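Local coordinates for polyphosphate kinase (Porphyromonas gingivalis, PDB 2O8R), which probably catalyses the reversible transfer of the terminal phosphate of ATP to long-chain polyphosphate, as a member of the polyphosphate kinase 1 family, at residues F156-E170 and E225-D239. The protein carries 3 engineered substitutions. Numbering follows the deposited sequence. Where two conformers were deposited one is given.
Sequences FIRSGRVYLAVRLKE and EVMDSYSIKVSRDAD
Ile232 packs across the strand pair against Tyr163 and Ile157, its CG1 3.8 Å from Tyr163 CB and its CD1 meeting Ile157 CD1 at 3.9 Å. With CG1 between the backbone N and carbonyl carbon (chi1 54°), the isoleucine reaches over toward its cross-strand neighbour. Ile157 CG2 covers the rim of one Tyr163 face and also packs on Val234 CG1, while Arg158 N donates to Tyr163 OH (3.0 Å), a bond that ties the loop before the strand back to the tyrosine.

The strands run antiparallel, with hydrogen-bonded pairs Tyr163-Ile232, Ala165-Tyr230 and Lys169-Glu225. Between the last two, a classic beta bulge sets Met227 (a selenomethionine) and Asp228 together opposite Arg167: Met227 N binds Arg167 O (2.9 Å), whereas Arg167 N binds Asp228 O. The Arg167 guanidinium stands perpendicular to the Tyr230 ring plane; Tyr230 OH lies 3.8 Å above the centre of the guanidinium, and Met227 CB sits at that group's edge. On the sheet face that carries Leu164, Val166 and Leu168, Val226 CG1 meets Val166 CG1 at 3.8 Å.

Past the ladder, Ser159 OG hydrogen-bonds Asp239 OD1 from above the carboxylate plane (2.7 Å), joined by a weak bond from Ser159 N. Arg236 enters between the Phe156 ring and Ile157 O, although its detailed placement is doubtful.

Within the middle-domain sheet, strand 178-183 flanks 163-169 and strand 268-272 flanks 225-235. Helix 209-214 packs on Leu164 and Ser229. Lys233, near a bound sulfate, forms a salt bridge with Glu50 of helix 35-63, and Pro141 of the second subunit packs against Phe156 and Arg158.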
loop_
_atom_site.group_PDB
_atom_site.type_symbol
_atom_site.label_atom_id
_atom_site.label_comp_id
_atom_site.label_asym_id
_atom_site.label_seq_id
_atom_site.Cartn_x
_atom_site.Cartn_y
_atom_site.Cartn_z
ATOM N N PHE A 156 -10.447 -24.837 -4.124
ATOM C CA PHE A 156 -10.058 -23.836 -5.107
ATOM C C PHE A 156 -8.539 -23.725 -5.137
ATOM O O PHE A 156 -7.874 -23.945 -4.128
ATOM C CB PHE A 156 -10.656 -22.486 -4.715
ATOM C CG PHE A 156 -10.616 -21.463 -5.803
ATOM C CD1 PHE A 156 -11.582 -21.461 -6.804
ATOM C CD2 PHE A 156 -9.622 -20.492 -5.829
ATOM C CE1 PHE A 156 -11.552 -20.518 -7.819
ATOM C CE2 PHE A 156 -9.591 -19.535 -6.838
ATOM C CZ PHE A 156 -10.561 -19.547 -7.833
ATOM N N ILE A 157 -7.991 -23.394 -6.298
ATOM C CA ILE A 157 -6.570 -23.087 -6.427
ATOM C C ILE A 157 -6.450 -21.690 -7.030
ATOM O O ILE A 157 -6.738 -21.498 -8.209
ATOM C CB ILE A 157 -5.844 -24.127 -7.315
ATOM C CG1 ILE A 157 -5.909 -25.509 -6.673
ATOM C CG2 ILE A 157 -4.387 -23.747 -7.551
ATOM C CD1 ILE A 157 -5.260 -26.604 -7.500
ATOM N N ARG A 158 -6.047 -20.720 -6.211
ATOM C CA ARG A 158 -5.960 -19.315 -6.634
ATOM C C ARG A 158 -4.858 -19.060 -7.652
ATOM O O ARG A 158 -3.835 -19.759 -7.694
ATOM C CB ARG A 158 -5.744 -18.399 -5.435
ATOM C CG ARG A 158 -6.770 -18.577 -4.345
ATOM C CD ARG A 158 -6.484 -17.660 -3.202
ATOM N NE ARG A 158 -6.578 -16.247 -3.564
ATOM C CZ ARG A 158 -6.219 -15.254 -2.752
ATOM N NH1 ARG A 158 -5.737 -15.528 -1.543
ATOM N NH2 ARG A 158 -6.330 -13.989 -3.141
ATOM N N SER A 159 -5.080 -18.041 -8.471
ATOM C CA SER A 159 -4.138 -17.710 -9.514
ATOM C C SER A 159 -3.014 -16.862 -8.942
ATOM O O SER A 159 -3.164 -16.233 -7.884
ATOM C CB SER A 159 -4.837 -17.016 -10.689
ATOM O OG SER A 159 -5.465 -15.822 -10.273
ATOM N N GLY A 160 -1.875 -16.888 -9.631
ATOM C CA GLY A 160 -0.710 -16.090 -9.256
ATOM C C GLY A 160 0.025 -16.608 -8.041
ATOM O O GLY A 160 1.048 -16.056 -7.653
ATOM N N ARG A 161 -0.509 -17.664 -7.434
ATOM C CA ARG A 161 0.119 -18.291 -6.279
ATOM C C ARG A 161 0.826 -19.590 -6.680
ATOM O O ARG A 161 0.651 -20.095 -7.793
ATOM C CB ARG A 161 -0.921 -18.554 -5.181
ATOM C CG ARG A 161 -1.641 -17.308 -4.670
ATOM C CD ARG A 161 -0.751 -16.441 -3.780
ATOM N NE ARG A 161 -0.914 -16.718 -2.348
ATOM C CZ ARG A 161 -0.132 -17.533 -1.645
ATOM N NH1 ARG A 161 0.868 -18.171 -2.239
ATOM N NH2 ARG A 161 -0.346 -17.715 -0.349
ATOM N N VAL A 162 1.634 -20.117 -5.770
ATOM C CA VAL A 162 2.288 -21.382 -5.980
ATOM C C VAL A 162 1.680 -22.345 -4.993
ATOM O O VAL A 162 1.524 -22.015 -3.822
ATOM C CB VAL A 162 3.779 -21.275 -5.701
ATOM C CG1 VAL A 162 4.422 -22.645 -5.709
ATOM C CG2 VAL A 162 4.429 -20.378 -6.715
ATOM N N TYR A 163 1.302 -23.522 -5.476
ATOM C CA TYR A 163 0.843 -24.595 -4.597
ATOM C C TYR A 163 1.696 -25.828 -4.817
ATOM O O TYR A 163 2.329 -26.003 -5.874
ATOM C CB TYR A 163 -0.605 -24.972 -4.875
ATOM C CG TYR A 163 -1.645 -23.939 -4.540
ATOM C CD1 TYR A 163 -2.563 -24.163 -3.521
ATOM C CD2 TYR A 163 -1.741 -22.754 -5.262
ATOM C CE1 TYR A 163 -3.540 -23.228 -3.226
ATOM C CE2 TYR A 163 -2.717 -21.808 -4.969
ATOM C CZ TYR A 163 -3.609 -22.048 -3.950
ATOM O OH TYR A 163 -4.582 -21.113 -3.661
ATOM N N LEU A 164 1.699 -26.681 -3.803
ATOM C CA LEU A 164 2.379 -27.953 -3.853
ATOM C C LEU A 164 1.319 -29.025 -3.865
ATOM O O LEU A 164 0.478 -29.100 -2.960
ATOM C CB LEU A 164 3.248 -28.114 -2.615
ATOM C CG LEU A 164 4.763 -27.930 -2.654
ATOM C CD1 LEU A 164 5.312 -27.467 -3.994
ATOM C CD2 LEU A 164 5.152 -26.984 -1.540
ATOM N N ALA A 165 1.332 -29.838 -4.912
ATOM C CA ALA A 165 0.536 -31.054 -4.909
ATOM C C ALA A 165 1.432 -32.188 -4.434
ATOM O O ALA A 165 2.490 -32.430 -5.014
ATOM C CB ALA A 165 -0.011 -31.337 -6.273
ATOM N N VAL A 166 1.006 -32.851 -3.364
ATOM C CA VAL A 166 1.758 -33.934 -2.722
ATOM C C VAL A 166 1.074 -35.278 -2.956
ATOM O O VAL A 166 -0.138 -35.392 -2.794
ATOM C CB VAL A 166 1.815 -33.731 -1.181
ATOM C CG1 VAL A 166 2.573 -34.854 -0.514
ATOM C CG2 VAL A 166 2.435 -32.395 -0.824
ATOM N N ARG A 167 1.853 -36.288 -3.333
ATOM C CA ARG A 167 1.363 -37.663 -3.445
ATOM C C ARG A 167 1.695 -38.443 -2.178
ATOM O O ARG A 167 2.840 -38.446 -1.729
ATOM C CB ARG A 167 2.003 -38.352 -4.644
ATOM C CG ARG A 167 1.670 -39.815 -4.766
ATOM C CD ARG A 167 2.010 -40.325 -6.149
ATOM N NE ARG A 167 3.431 -40.593 -6.309
ATOM C CZ ARG A 167 3.991 -40.950 -7.458
ATOM N NH1 ARG A 167 3.244 -41.075 -8.550
ATOM N NH2 ARG A 167 5.299 -41.178 -7.518
ATOM N N LEU A 168 0.698 -39.117 -1.615
ATOM C CA LEU A 168 0.880 -39.845 -0.361
ATOM C C LEU A 168 0.522 -41.338 -0.424
ATOM O O LEU A 168 -0.492 -41.717 -1.019
ATOM C CB LEU A 168 0.054 -39.175 0.731
ATOM C CG LEU A 168 0.334 -37.695 0.952
ATOM C CD1 LEU A 168 -0.887 -37.006 1.547
ATOM C CD2 LEU A 168 1.562 -37.503 1.833
ATOM N N LYS A 169 1.355 -42.173 0.203
ATOM C CA LYS A 169 1.034 -43.582 0.431
ATOM C C LYS A 169 1.028 -43.838 1.929
ATOM O O LYS A 169 1.946 -43.426 2.632
ATOM C CB LYS A 169 2.037 -44.490 -0.262
ATOM C CG LYS A 169 1.526 -45.895 -0.505
ATOM C CD LYS A 169 2.688 -46.844 -0.722
ATOM C CE LYS A 169 2.364 -48.237 -0.231
ATOM N NZ LYS A 169 3.589 -48.974 0.209
ATOM N N GLU A 170 -0.002 -44.531 2.409
ATOM C CA GLU A 170 -0.349 -44.551 3.832
ATOM C C GLU A 170 0.395 -45.600 4.669
ATOM O O GLU A 170 1.621 -45.660 4.648
ATOM C CB GLU A 170 -1.855 -44.744 3.962
ATOM C CG GLU A 170 -2.490 -44.009 5.117
ATOM C CD GLU A 170 -3.996 -44.062 5.044
ATOM O OE1 GLU A 170 -4.645 -43.881 6.096
ATOM O OE2 GLU A 170 -4.528 -44.294 3.933
ATOM N N GLU A 225 3.707 -41.954 4.049
ATOM C CA GLU A 225 5.014 -41.910 3.424
ATOM C C GLU A 225 4.904 -40.917 2.263
ATOM O O GLU A 225 4.220 -41.187 1.275
ATOM C CB GLU A 225 5.400 -43.303 2.917
ATOM C CG GLU A 225 6.884 -43.615 2.973
ATOM C CD GLU A 225 7.407 -43.711 4.395
ATOM O OE1 GLU A 225 8.539 -43.238 4.653
ATOM O OE2 GLU A 225 6.684 -44.256 5.258
ATOM N N VAL A 226 5.546 -39.759 2.406
ATOM C CA VAL A 226 5.451 -38.689 1.416
ATOM C C VAL A 226 6.215 -39.080 0.156
ATOM O O VAL A 226 7.441 -39.141 0.161
ATOM C CB VAL A 226 6.027 -37.360 1.948
ATOM C CG1 VAL A 226 5.749 -36.257 0.970
ATOM C CG2 VAL A 226 5.457 -37.014 3.318
HETATM N N MSE A 227 5.487 -39.332 -0.926
HETATM C CA MSE A 227 6.087 -39.906 -2.136
HETATM C C MSE A 227 6.796 -38.899 -3.008
HETATM O O MSE A 227 7.918 -39.127 -3.446
HETATM C CB MSE A 227 5.049 -40.692 -2.939
HETATM C CG MSE A 227 4.364 -41.758 -2.097
HETATM SE SE MSE A 227 5.484 -43.297 -1.609
HETATM C CE MSE A 227 6.853 -42.575 -0.420
ATOM N N ASP A 228 6.128 -37.786 -3.252
ATOM C CA ASP A 228 6.664 -36.743 -4.086
ATOM C C ASP A 228 5.773 -35.531 -3.896
ATOM O O ASP A 228 4.636 -35.649 -3.431
ATOM C CB ASP A 228 6.655 -37.186 -5.553
ATOM C CG ASP A 228 7.811 -36.602 -6.361
ATOM O OD1 ASP A 228 8.279 -35.478 -6.057
ATOM O OD2 ASP A 228 8.247 -37.279 -7.318
ATOM N N SER A 229 6.310 -34.363 -4.219
ATOM C CA SER A 229 5.495 -33.177 -4.366
ATOM C C SER A 229 5.917 -32.465 -5.638
ATOM O O SER A 229 7.033 -32.662 -6.130
ATOM C CB SER A 229 5.597 -32.266 -3.140
ATOM O OG SER A 229 6.885 -31.700 -3.012
ATOM N N TYR A 230 4.998 -31.672 -6.185
ATOM C CA TYR A 230 5.222 -30.957 -7.435
ATOM C C TYR A 230 4.584 -29.579 -7.344
ATOM O O TYR A 230 3.461 -29.437 -6.841
ATOM C CB TYR A 230 4.607 -31.716 -8.603
ATOM C CG TYR A 230 4.682 -33.227 -8.497
ATOM C CD1 TYR A 230 5.705 -33.937 -9.123
ATOM C CD2 TYR A 230 3.719 -33.948 -7.783
ATOM C CE1 TYR A 230 5.769 -35.313 -9.039
ATOM C CE2 TYR A 230 3.782 -35.327 -7.689
ATOM C CZ TYR A 230 4.808 -36.005 -8.324
ATOM O OH TYR A 230 4.874 -37.376 -8.238
ATOM N N SER A 231 5.309 -28.568 -7.815
ATOM C CA SER A 231 4.825 -27.196 -7.785
ATOM C C SER A 231 3.850 -27.027 -8.921
ATOM O O SER A 231 4.103 -27.477 -10.041
ATOM C CB SER A 231 5.967 -26.187 -7.944
ATOM O OG SER A 231 6.945 -26.357 -6.939
ATOM N N ILE A 232 2.728 -26.390 -8.620
ATOM C CA ILE A 232 1.754 -26.047 -9.634
ATOM C C ILE A 232 1.391 -24.571 -9.557
ATOM O O ILE A 232 1.630 -23.913 -8.545
ATOM C CB ILE A 232 0.480 -26.902 -9.522
ATOM C CG1 ILE A 232 -0.098 -26.828 -8.102
ATOM C CG2 ILE A 232 0.769 -28.339 -9.952
ATOM C CD1 ILE A 232 -1.496 -27.379 -7.975
ATOM N N LYS A 233 0.812 -24.072 -10.644
ATOM C CA LYS A 233 0.388 -22.687 -10.781
ATOM C C LYS A 233 -0.734 -22.653 -11.812
ATOM O O LYS A 233 -0.657 -23.319 -12.847
ATOM C CB LYS A 233 1.571 -21.845 -11.256
ATOM C CG LYS A 233 1.244 -20.439 -11.749
ATOM C CD LYS A 233 2.506 -19.778 -12.299
ATOM C CE LYS A 233 2.192 -18.592 -13.187
ATOM N NZ LYS A 233 1.703 -17.421 -12.415
ATOM N N VAL A 234 -1.782 -21.894 -11.533
ATOM C CA VAL A 234 -2.835 -21.695 -12.515
ATOM C C VAL A 234 -2.983 -20.209 -12.775
ATOM O O VAL A 234 -2.966 -19.422 -11.841
ATOM C CB VAL A 234 -4.181 -22.353 -12.062
ATOM C CG1 VAL A 234 -4.519 -21.997 -10.635
ATOM C CG2 VAL A 234 -5.326 -21.986 -12.987
ATOM N N SER A 235 -3.064 -19.815 -14.044
ATOM C CA SER A 235 -3.514 -18.464 -14.385
ATOM C C SER A 235 -4.964 -18.588 -14.795
ATOM O O SER A 235 -5.319 -19.525 -15.513
ATOM C CB SER A 235 -2.720 -17.873 -15.550
ATOM O OG SER A 235 -1.326 -18.064 -15.404
ATOM N N ARG A 236 -5.807 -17.665 -14.344
ATOM C CA ARG A 236 -7.191 -17.619 -14.832
ATOM C C ARG A 236 -7.668 -16.200 -15.143
ATOM O O ARG A 236 -7.020 -15.228 -14.741
ATOM C CB ARG A 236 -8.152 -18.340 -13.881
ATOM C CG ARG A 236 -8.041 -17.965 -12.419
ATOM C CD ARG A 236 -9.027 -18.778 -11.610
ATOM N NE ARG A 236 -8.867 -20.203 -11.863
ATOM C CZ ARG A 236 -8.666 -21.106 -10.911
ATOM N NH1 ARG A 236 -8.621 -20.727 -9.650
ATOM N NH2 ARG A 236 -8.525 -22.387 -11.215
ATOM N N ASP A 237 -8.784 -16.100 -15.877
ATOM C CA ASP A 237 -9.376 -14.811 -16.295
ATOM C C ASP A 237 -9.790 -13.918 -15.115
ATOM O O ASP A 237 -9.668 -12.692 -15.190
ATOM C CB ASP A 237 -10.557 -15.032 -17.254
ATOM C CG ASP A 237 -11.766 -15.683 -16.573
ATOM O OD1 ASP A 237 -11.578 -16.581 -15.724
ATOM O OD2 ASP A 237 -12.911 -15.296 -16.891
ATOM N N ALA A 238 -10.280 -14.552 -14.045
ATOM C CA ALA A 238 -10.506 -13.927 -12.734
ATOM C C ALA A 238 -10.646 -15.022 -11.666
ATOM O O ALA A 238 -10.979 -16.156 -11.986
ATOM C CB ALA A 238 -11.743 -13.040 -12.759
ATOM N N ASP A 239 -10.390 -14.690 -10.404
ATOM C CA ASP A 239 -10.518 -15.659 -9.310
ATOM C C ASP A 239 -11.950 -15.770 -8.808
ATOM O O ASP A 239 -12.366 -15.003 -7.934
ATOM C CB ASP A 239 -9.611 -15.287 -8.134
ATOM C CG ASP A 239 -8.228 -15.907 -8.236
ATOM O OD1 ASP A 239 -7.919 -16.527 -9.289
ATOM O OD2 ASP A 239 -7.458 -15.767 -7.252
#